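Local coordinates for putative thioesterase yhdA (Lactococcus lactis subsp. lactis, PDB 3GEK), which probably hydrolyses acyl-CoA thioesters, perhaps that of 1,4-dihydroxy-2-naphthoate, as a member of the PaaI family of hotdog-fold thioesterases, at residues 45-53 against 79-89; 103-111 against 123-131. The protein carries 7 engineered substitutions. All coordinates share one frame; numbering follows the deposited sequence. Where two conformers were deposited one is given.

Contact 1: 45-53 against 79-89; sequences GFLNGGASL and INANHLNPKKC. Engineered in segment 79-89: Asn80 (natural residue Ser), Pro86 (natural residue Ser).
Ile79 opens the contact with its CD1, 4.2 Å from Leu53 CG near the start of helix 49-68. Two residues on, the CB of Ala81 comes closer to the same leucine, 3.5 Å from Leu53 CD1. His83 follows on this face of the strand. With CG beside its backbone N (chi1 -59°), its ring leans to the helix start, where CE1 lies 3.6 Å from Leu53 CD1 and 3.8 Å from Gly49 CA. ND1 is bonded to Ser122, and NE2 more weakly to Glu57 of the second subunit. After the strand ends, the engineered Pro86 lies alongside Phe46, its CB 3.9 Å from Phe46 CD1. The O of Lys87 accepts from Leu47 N in a nearly straight hydrogen bond whose modelled length is doubtfully short, and CG of Lys87 lies 3.9 Å from Leu47 CB. Lys87 NZ reaches Glu116 in a salt bridge. Lys88 pairs with Phe46 in a single backbone bridge, and Cys89 N donates to a lone pair of Gly45 O at 3.0 Å. Strand 73-83, flanked by strand 120-131 and a strand of the second subunit, lies across the beginning of helix 49-68, with the following loop fastened to the segment leading into it.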
loop_
_atom_site.group_PDB
_atom_site.type_symbol
_atom_site.label_atom_id
_atom_site.label_comp_id
_atom_site.label_asym_id
_atom_site.label_seq_id
_atom_site.Cartn_x
_atom_site.Cartn_y
_atom_site.Cartn_z
ATOM N N GLY A 45 15.946 19.926 -5.162
ATOM C CA GLY A 45 16.148 20.658 -3.907
ATOM C C GLY A 45 15.121 20.388 -2.818
ATOM O O GLY A 45 15.144 21.032 -1.769
ATOM N N PHE A 46 14.216 19.446 -3.072
ATOM C CA PHE A 46 13.203 19.052 -2.096
ATOM C C PHE A 46 13.691 17.874 -1.257
ATOM O O PHE A 46 14.700 17.250 -1.582
ATOM C CB PHE A 46 11.874 18.698 -2.783
ATOM C CG PHE A 46 11.220 19.863 -3.479
ATOM C CD1 PHE A 46 10.569 20.857 -2.746
ATOM C CD2 PHE A 46 11.254 19.967 -4.865
ATOM C CE1 PHE A 46 9.969 21.940 -3.387
ATOM C CE2 PHE A 46 10.655 21.045 -5.515
ATOM C CZ PHE A 46 10.011 22.033 -4.772
ATOM N N LEU A 47 12.976 17.585 -0.170
ATOM C CA LEU A 47 13.248 16.397 0.628
ATOM C C LEU A 47 12.959 15.149 -0.203
ATOM O O LEU A 47 11.862 14.974 -0.731
ATOM C CB LEU A 47 12.433 16.398 1.931
ATOM C CG LEU A 47 12.382 15.100 2.764
ATOM C CD1 LEU A 47 13.767 14.677 3.258
ATOM C CD2 LEU A 47 11.411 15.219 3.942
ATOM N N ASN A 48 13.974 14.300 -0.322
ATOM C CA ASN A 48 13.874 13.029 -1.017
ATOM C C ASN A 48 12.917 12.096 -0.277
ATOM O O ASN A 48 12.965 11.987 0.954
ATOM C CB ASN A 48 15.276 12.419 -1.118
ATOM C CG ASN A 48 15.334 11.170 -1.981
ATOM O OD1 ASN A 48 14.316 10.587 -2.356
ATOM N ND2 ASN A 48 16.555 10.746 -2.290
ATOM N N GLY A 49 12.044 11.435 -1.037
ATOM C CA GLY A 49 11.033 10.537 -0.482
ATOM C C GLY A 49 11.652 9.305 0.140
ATOM O O GLY A 49 11.122 8.758 1.112
ATOM N N GLY A 50 12.780 8.873 -0.421
ATOM C CA GLY A 50 13.548 7.753 0.116
ATOM C C GLY A 50 14.002 7.979 1.547
ATOM O O GLY A 50 14.022 7.039 2.349
ATOM N N ALA A 51 14.370 9.222 1.862
ATOM C CA ALA A 51 14.759 9.612 3.219
ATOM C C ALA A 51 13.581 9.520 4.192
ATOM O O ALA A 51 13.733 8.999 5.299
ATOM C CB ALA A 51 15.357 11.015 3.225
ATOM N N SER A 52 12.417 10.025 3.776
ATOM C CA SER A 52 11.181 9.919 4.558
ATOM C C SER A 52 10.740 8.468 4.761
ATOM O O SER A 52 10.344 8.084 5.862
ATOM C CB SER A 52 10.052 10.721 3.905
ATOM O OG SER A 52 10.385 12.103 3.829
ATOM N N LEU A 53 10.797 7.673 3.695
ATOM C CA LEU A 53 10.502 6.243 3.778
ATOM C C LEU A 53 11.398 5.562 4.795
ATOM O O LEU A 53 10.915 4.821 5.653
ATOM C CB LEU A 53 10.704 5.570 2.421
ATOM C CG LEU A 53 9.565 5.426 1.418
ATOM C CD1 LEU A 53 8.534 6.543 1.527
ATOM C CD2 LEU A 53 10.180 5.369 0.011
ATOM N N ILE A 79 5.571 -1.637 3.865
ATOM C CA ILE A 79 5.554 -0.191 3.956
ATOM C C ILE A 79 4.753 0.394 2.791
ATOM O O ILE A 79 4.972 0.036 1.629
ATOM C CB ILE A 79 7.011 0.396 4.079
ATOM C CG1 ILE A 79 7.004 1.868 4.528
ATOM C CG2 ILE A 79 7.829 0.157 2.806
ATOM C CD1 ILE A 79 6.870 2.878 3.404
ATOM N N ASN A 80 3.802 1.262 3.120
ATOM C CA ASN A 80 3.068 2.025 2.115
ATOM C C ASN A 80 3.150 3.509 2.435
ATOM O O ASN A 80 2.904 3.913 3.574
ATOM C CB ASN A 80 1.594 1.610 2.069
ATOM C CG ASN A 80 0.850 2.247 0.904
ATOM O OD1 ASN A 80 0.921 1.763 -0.219
ATOM N ND2 ASN A 80 0.129 3.327 1.171
ATOM N N ALA A 81 3.478 4.314 1.430
ATOM C CA ALA A 81 3.585 5.752 1.616
ATOM C C ALA A 81 2.867 6.531 0.532
ATOM O O ALA A 81 2.867 6.144 -0.635
ATOM C CB ALA A 81 5.041 6.177 1.686
ATOM N N ASN A 82 2.251 7.631 0.945
ATOM C CA ASN A 82 1.693 8.608 0.035
ATOM C C ASN A 82 2.366 9.937 0.341
ATOM O O ASN A 82 2.300 10.412 1.475
ATOM C CB ASN A 82 0.179 8.711 0.222
ATOM C CG ASN A 82 -0.554 7.484 -0.284
ATOM O OD1 ASN A 82 -0.717 7.300 -1.491
ATOM N ND2 ASN A 82 -0.998 6.632 0.639
ATOM N N HIS A 83 3.045 10.503 -0.655
ATOM C CA HIS A 83 3.695 11.803 -0.523
ATOM C C HIS A 83 2.702 12.876 -0.929
ATOM O O HIS A 83 2.350 12.988 -2.105
ATOM C CB HIS A 83 4.955 11.884 -1.392
ATOM C CG HIS A 83 5.981 10.839 -1.076
ATOM N ND1 HIS A 83 6.535 10.692 0.178
ATOM C CD2 HIS A 83 6.566 9.901 -1.856
ATOM C CE1 HIS A 83 7.403 9.699 0.160
ATOM N NE2 HIS A 83 7.442 9.202 -1.063
ATOM N N LEU A 84 2.246 13.648 0.056
ATOM C CA LEU A 84 1.158 14.612 -0.135
ATOM C C LEU A 84 1.623 16.002 -0.559
ATOM O O LEU A 84 1.065 16.595 -1.482
ATOM C CB LEU A 84 0.310 14.734 1.140
ATOM C CG LEU A 84 -0.564 13.569 1.635
ATOM C CD1 LEU A 84 -0.853 12.526 0.553
ATOM C CD2 LEU A 84 0.067 12.923 2.834
ATOM N N ASN A 85 2.634 16.518 0.133
ATOM C CA ASN A 85 3.111 17.883 -0.066
ATOM C C ASN A 85 4.631 17.929 -0.164
ATOM O O ASN A 85 5.318 17.187 0.541
ATOM C CB ASN A 85 2.640 18.781 1.082
ATOM C CG ASN A 85 1.134 18.985 1.089
ATOM O OD1 ASN A 85 0.433 18.494 1.979
ATOM N ND2 ASN A 85 0.627 19.709 0.092
ATOM N N PRO A 86 5.163 18.803 -1.034
ATOM C CA PRO A 86 6.613 18.905 -1.151
ATOM C C PRO A 86 7.243 19.625 0.045
ATOM O O PRO A 86 6.691 20.609 0.562
ATOM C CB PRO A 86 6.801 19.727 -2.430
ATOM C CG PRO A 86 5.586 20.573 -2.511
ATOM C CD PRO A 86 4.470 19.737 -1.946
ATOM N N LYS A 87 8.394 19.118 0.469
ATOM C CA LYS A 87 9.176 19.731 1.529
ATOM C C LYS A 87 10.526 20.160 0.964
ATOM O O LYS A 87 11.298 19.327 0.483
ATOM C CB LYS A 87 9.345 18.746 2.696
ATOM C CG LYS A 87 10.379 19.132 3.768
ATOM C CD LYS A 87 10.080 20.460 4.445
ATOM C CE LYS A 87 11.065 20.718 5.577
ATOM N NZ LYS A 87 11.208 22.173 5.880
ATOM N N LYS A 88 10.791 21.462 1.000
ATOM C CA LYS A 88 12.108 21.982 0.656
ATOM C C LYS A 88 13.118 21.406 1.643
ATOM O O LYS A 88 12.869 21.376 2.853
ATOM C CB LYS A 88 12.122 23.511 0.703
ATOM C CG LYS A 88 13.285 24.133 -0.046
ATOM C CD LYS A 88 13.197 25.648 -0.069
ATOM C CE LYS A 88 14.182 26.244 -1.068
ATOM N NZ LYS A 88 15.584 26.290 -0.555
ATOM N N CYS A 89 14.248 20.938 1.125
ATOM C CA CYS A 89 15.215 20.209 1.940
ATOM C C CYS A 89 16.037 21.147 2.829
ATOM O O CYS A 89 17.189 21.454 2.529
ATOM C CB CYS A 89 16.116 19.352 1.051
ATOM S SG CYS A 89 16.957 18.029 1.927
#

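Contact 2: 103-111 against 123-131; sequences GKRNHVWEI and QITVVNALV
Leu130 reaches back from its strand over the turn that precedes strand 106-115 and over the ring of His107. Its CB lies 3.4 Å from Arg105 O, the same carbonyl that accepts from Leu130 N. Beyond CG, still beside that oxygen, the side chain forks: CD1 sits over one face of the His107 imidazole in a CH-pi contact, 3.9 Å from the ring centroid, while CD2 touches both the turn, 3.5 Å from Gly103 O and 3.6 Å from Lys104 O, and the ring, 3.8 Å from His107 NE2. The histidine under these methyls is fixed in its rotation by ND1 bonded to Ser64 and NE2 to Asn102.

Asn128 O is gripped by two donors, His107 N and Asn106 ND2, each 3.1 Å away, which approach from opposite faces of the carbonyl plane. The Asn106 amide, its CG turned anti to the carbonyl carbon (chi1 -71°), swings back toward the partner strand, though its bond is bent, 135° at the hydrogen. Asn128's own amide crosses the Trp109 indole obliquely, the planes 62° apart. Ser64 OG of the helix is hydrogen-bonded to Asn128 ND2, Trp109 NE1 and His107 ND1, tying three side chains of this face together. Farther along, Ile111 CD1 meets Val126 CG2 at 3.7 Å.

On the other face, Val108 CG1 touches Thr125 CG2, and Glu110 CG lies beside Gln123 NE2. Glu110 OE1 is hydrogen-bonded to Gln123 and salt-bridged to Lys112 of the third subunit, while OE2 pairs with Lys112 of its own chain. Paired hydrogen bonds at His107-Asn128, Trp109-Val126 and Ile111-Ile124 hold the register. This is an antiparallel beta hairpin of the hotdog fold, in which a curved sheet wraps round a long central helix, here helix 49-68, while its outer face packs on another subunit.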
loop_
_atom_site.group_PDB
_atom_site.type_symbol
_atom_site.label_atom_id
_atom_site.label_comp_id
_atom_site.label_asym_id
_atom_site.label_seq_id
_atom_site.Cartn_x
_atom_site.Cartn_y
_atom_site.Cartn_z
ATOM N N GLY A 103 -0.261 -6.730 17.565
ATOM C CA GLY A 103 -0.512 -8.151 17.355
ATOM C C GLY A 103 0.576 -9.006 17.962
ATOM O O GLY A 103 1.587 -8.490 18.449
ATOM N N LYS A 104 0.369 -10.318 17.938
ATOM C CA LYS A 104 1.337 -11.252 18.502
ATOM C C LYS A 104 2.577 -11.362 17.614
ATOM O O LYS A 104 3.698 -11.476 18.117
ATOM C CB LYS A 104 0.694 -12.629 18.706
ATOM C CG LYS A 104 1.193 -13.392 19.935
ATOM C CD LYS A 104 0.341 -13.108 21.181
ATOM C CE LYS A 104 0.833 -11.890 21.972
ATOM N NZ LYS A 104 2.007 -12.215 22.839
ATOM N N ARG A 105 2.360 -11.289 16.298
ATOM C CA ARG A 105 3.406 -11.467 15.283
ATOM C C ARG A 105 3.715 -10.203 14.466
ATOM O O ARG A 105 4.772 -10.108 13.830
ATOM C CB ARG A 105 3.011 -12.606 14.336
ATOM C CG ARG A 105 1.616 -12.457 13.731
ATOM C CD ARG A 105 0.980 -13.811 13.448
ATOM N NE ARG A 105 -0.479 -13.741 13.500
ATOM C CZ ARG A 105 -1.212 -13.983 14.586
ATOM N NH1 ARG A 105 -0.632 -14.317 15.733
ATOM N NH2 ARG A 105 -2.533 -13.890 14.525
ATOM N N ASN A 106 2.773 -9.255 14.455
ATOM C CA ASN A 106 2.913 -8.008 13.693
ATOM C C ASN A 106 2.583 -6.744 14.490
ATOM O O ASN A 106 1.647 -6.739 15.287
ATOM C CB ASN A 106 2.016 -8.036 12.450
ATOM C CG ASN A 106 2.509 -9.002 11.381
ATOM O OD1 ASN A 106 1.713 -9.531 10.601
ATOM N ND2 ASN A 106 3.820 -9.227 11.328
ATOM N N HIS A 107 3.350 -5.679 14.267
ATOM C CA HIS A 107 2.946 -4.332 14.677
ATOM C C HIS A 107 2.568 -3.545 13.434
ATOM O O HIS A 107 3.281 -3.594 12.434
ATOM C CB HIS A 107 4.062 -3.590 15.422
ATOM C CG HIS A 107 4.206 -3.976 16.864
ATOM N ND1 HIS A 107 5.311 -3.637 17.612
ATOM C CD2 HIS A 107 3.394 -4.681 17.690
ATOM C CE1 HIS A 107 5.172 -4.107 18.839
ATOM N NE2 HIS A 107 4.019 -4.748 18.912
ATOM N N VAL A 108 1.447 -2.829 13.492
ATOM C CA VAL A 108 1.050 -1.950 12.389
ATOM C C VAL A 108 1.050 -0.510 12.878
ATOM O O VAL A 108 0.254 -0.143 13.752
ATOM C CB VAL A 108 -0.332 -2.318 11.801
ATOM C CG1 VAL A 108 -0.635 -1.479 10.572
ATOM C CG2 VAL A 108 -0.401 -3.808 11.458
ATOM N N TRP A 109 1.957 0.292 12.327
ATOM C CA TRP A 109 2.104 1.702 12.711
ATOM C C TRP A 109 1.515 2.632 11.671
ATOM O O TRP A 109 1.732 2.451 10.468
ATOM C CB TRP A 109 3.579 2.070 12.895
ATOM C CG TRP A 109 4.212 1.497 14.111
ATOM C CD1 TRP A 109 4.954 0.355 14.188
ATOM C CD2 TRP A 109 4.175 2.043 15.437
ATOM N NE1 TRP A 109 5.384 0.156 15.480
ATOM C CE2 TRP A 109 4.917 1.176 16.266
ATOM C CE3 TRP A 109 3.590 3.184 16.002
ATOM C CZ2 TRP A 109 5.082 1.405 17.638
ATOM C CZ3 TRP A 109 3.759 3.416 17.366
ATOM C CH2 TRP A 109 4.503 2.529 18.165
ATOM N N GLU A 110 0.776 3.630 12.142
ATOM C CA GLU A 110 0.326 4.728 11.303
ATOM C C GLU A 110 1.230 5.926 11.590
ATOM O O GLU A 110 1.267 6.433 12.719
ATOM C CB GLU A 110 -1.128 5.059 11.620
ATOM C CG GLU A 110 -1.688 6.299 10.942
ATOM C CD GLU A 110 -2.981 6.748 11.597
ATOM O OE1 GLU A 110 -4.028 6.099 11.366
ATOM O OE2 GLU A 110 -2.947 7.745 12.360
ATOM N N ILE A 111 1.959 6.366 10.566
ATOM C CA ILE A 111 3.001 7.374 10.735
ATOM C C ILE A 111 2.760 8.608 9.865
ATOM O O ILE A 111 2.620 8.513 8.647
ATOM C CB ILE A 111 4.410 6.777 10.461
ATOM C CG1 ILE A 111 4.711 5.655 11.459
ATOM C CG2 ILE A 111 5.500 7.861 10.516
ATOM C CD1 ILE A 111 5.753 4.643 10.992
ATOM N N GLN A 123 2.141 10.554 4.461
ATOM C CA GLN A 123 1.426 9.616 5.319
ATOM C C GLN A 123 1.963 8.222 5.001
ATOM O O GLN A 123 2.041 7.827 3.835
ATOM C CB GLN A 123 -0.074 9.693 5.041
ATOM C CG GLN A 123 -0.907 8.594 5.702
ATOM C CD GLN A 123 -1.518 9.015 7.027
ATOM O OE1 GLN A 123 -1.339 10.147 7.487
ATOM N NE2 GLN A 123 -2.266 8.105 7.640
ATOM N N ILE A 124 2.350 7.486 6.039
ATOM C CA ILE A 124 3.052 6.220 5.864
ATOM C C ILE A 124 2.538 5.186 6.857
ATOM O O ILE A 124 2.347 5.487 8.045
ATOM C CB ILE A 124 4.587 6.399 6.032
ATOM C CG1 ILE A 124 5.116 7.453 5.047
ATOM C CG2 ILE A 124 5.320 5.053 5.892
ATOM C CD1 ILE A 124 6.622 7.617 5.019
ATOM N N THR A 125 2.289 3.978 6.355
ATOM C CA THR A 125 1.951 2.840 7.203
ATOM C C THR A 125 3.074 1.812 7.129
ATOM O O THR A 125 3.535 1.464 6.038
ATOM C CB THR A 125 0.605 2.194 6.793
ATOM O OG1 THR A 125 -0.441 3.163 6.920
ATOM C CG2 THR A 125 0.272 1.011 7.702
ATOM N N VAL A 126 3.523 1.356 8.293
ATOM C CA VAL A 126 4.571 0.344 8.376
ATOM C C VAL A 126 4.065 -0.880 9.126
ATOM O O VAL A 126 3.533 -0.762 10.240
ATOM C CB VAL A 126 5.847 0.882 9.099
ATOM C CG1 VAL A 126 6.899 -0.206 9.207
ATOM C CG2 VAL A 126 6.414 2.100 8.378
ATOM N N VAL A 127 4.229 -2.048 8.514
ATOM C CA VAL A 127 3.989 -3.310 9.196
ATOM C C VAL A 127 5.341 -3.931 9.557
ATOM O O VAL A 127 6.179 -4.145 8.680
ATOM C CB VAL A 127 3.169 -4.307 8.327
ATOM C CG1 VAL A 127 2.888 -5.584 9.094
ATOM C CG2 VAL A 127 1.875 -3.669 7.836
ATOM N N ASN A 128 5.548 -4.187 10.847
ATOM C CA ASN A 128 6.742 -4.866 11.328
ATOM C C ASN A 128 6.445 -6.334 11.645
ATOM O O ASN A 128 5.380 -6.663 12.173
ATOM C CB ASN A 128 7.286 -4.179 12.589
ATOM C CG ASN A 128 7.946 -2.828 12.307
ATOM O OD1 ASN A 128 8.457 -2.573 11.212
ATOM N ND2 ASN A 128 7.952 -1.961 13.314
ATOM N N ALA A 129 7.388 -7.214 11.323
ATOM C CA ALA A 129 7.331 -8.596 11.787
ATOM C C ALA A 129 8.021 -8.681 13.137
ATOM O O ALA A 129 9.069 -8.064 13.346
ATOM C CB ALA A 129 7.987 -9.542 10.784
ATOM N N LEU A 130 7.419 -9.431 14.054
ATOM C CA LEU A 130 7.938 -9.577 15.410
ATOM C C LEU A 130 8.646 -10.920 15.574
ATOM O O LEU A 130 8.014 -11.976 15.477
ATOM C CB LEU A 130 6.798 -9.442 16.428
ATOM C CG LEU A 130 6.425 -8.087 17.048
ATOM C CD1 LEU A 130 6.671 -6.885 16.142
ATOM C CD2 LEU A 130 4.982 -8.116 17.539
ATOM N N VAL A 131 9.955 -10.870 15.814
ATOM C CA VAL A 131 10.782 -12.082 15.920
ATOM C C VAL A 131 11.145 -12.400 17.374
ATOM O O VAL A 131 11.676 -11.536 18.071
ATOM C CB VAL A 131 12.080 -11.962 15.070
ATOM C CG1 VAL A 131 12.979 -13.181 15.259
ATOM C CG2 VAL A 131 11.744 -11.781 13.595
#

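From the N terminus, contact 1 comes first: residues 79-89 return to 45-53 after a loop made mostly of the rest of helix 49-68 and the first part of strand 73-83. The chain then runs through strand 92-102 before contact 2, where 123-131 folds back on 103-111 and closes the shorter connection, 11 residues that include the ends of both hairpin strands. The two lie in series, neither enclosing nor crossing the other, with centres about 20 Å apart. They meet directly where strand 73-83 borders strand 120-131: Asn80 O and Thr125 N, 2.8 Å apart, probably form a hydrogen bond. Contact 1 thus joins helix to sheet, contact 2 pairs the next two strands of that sheet, and both touch the third subunit.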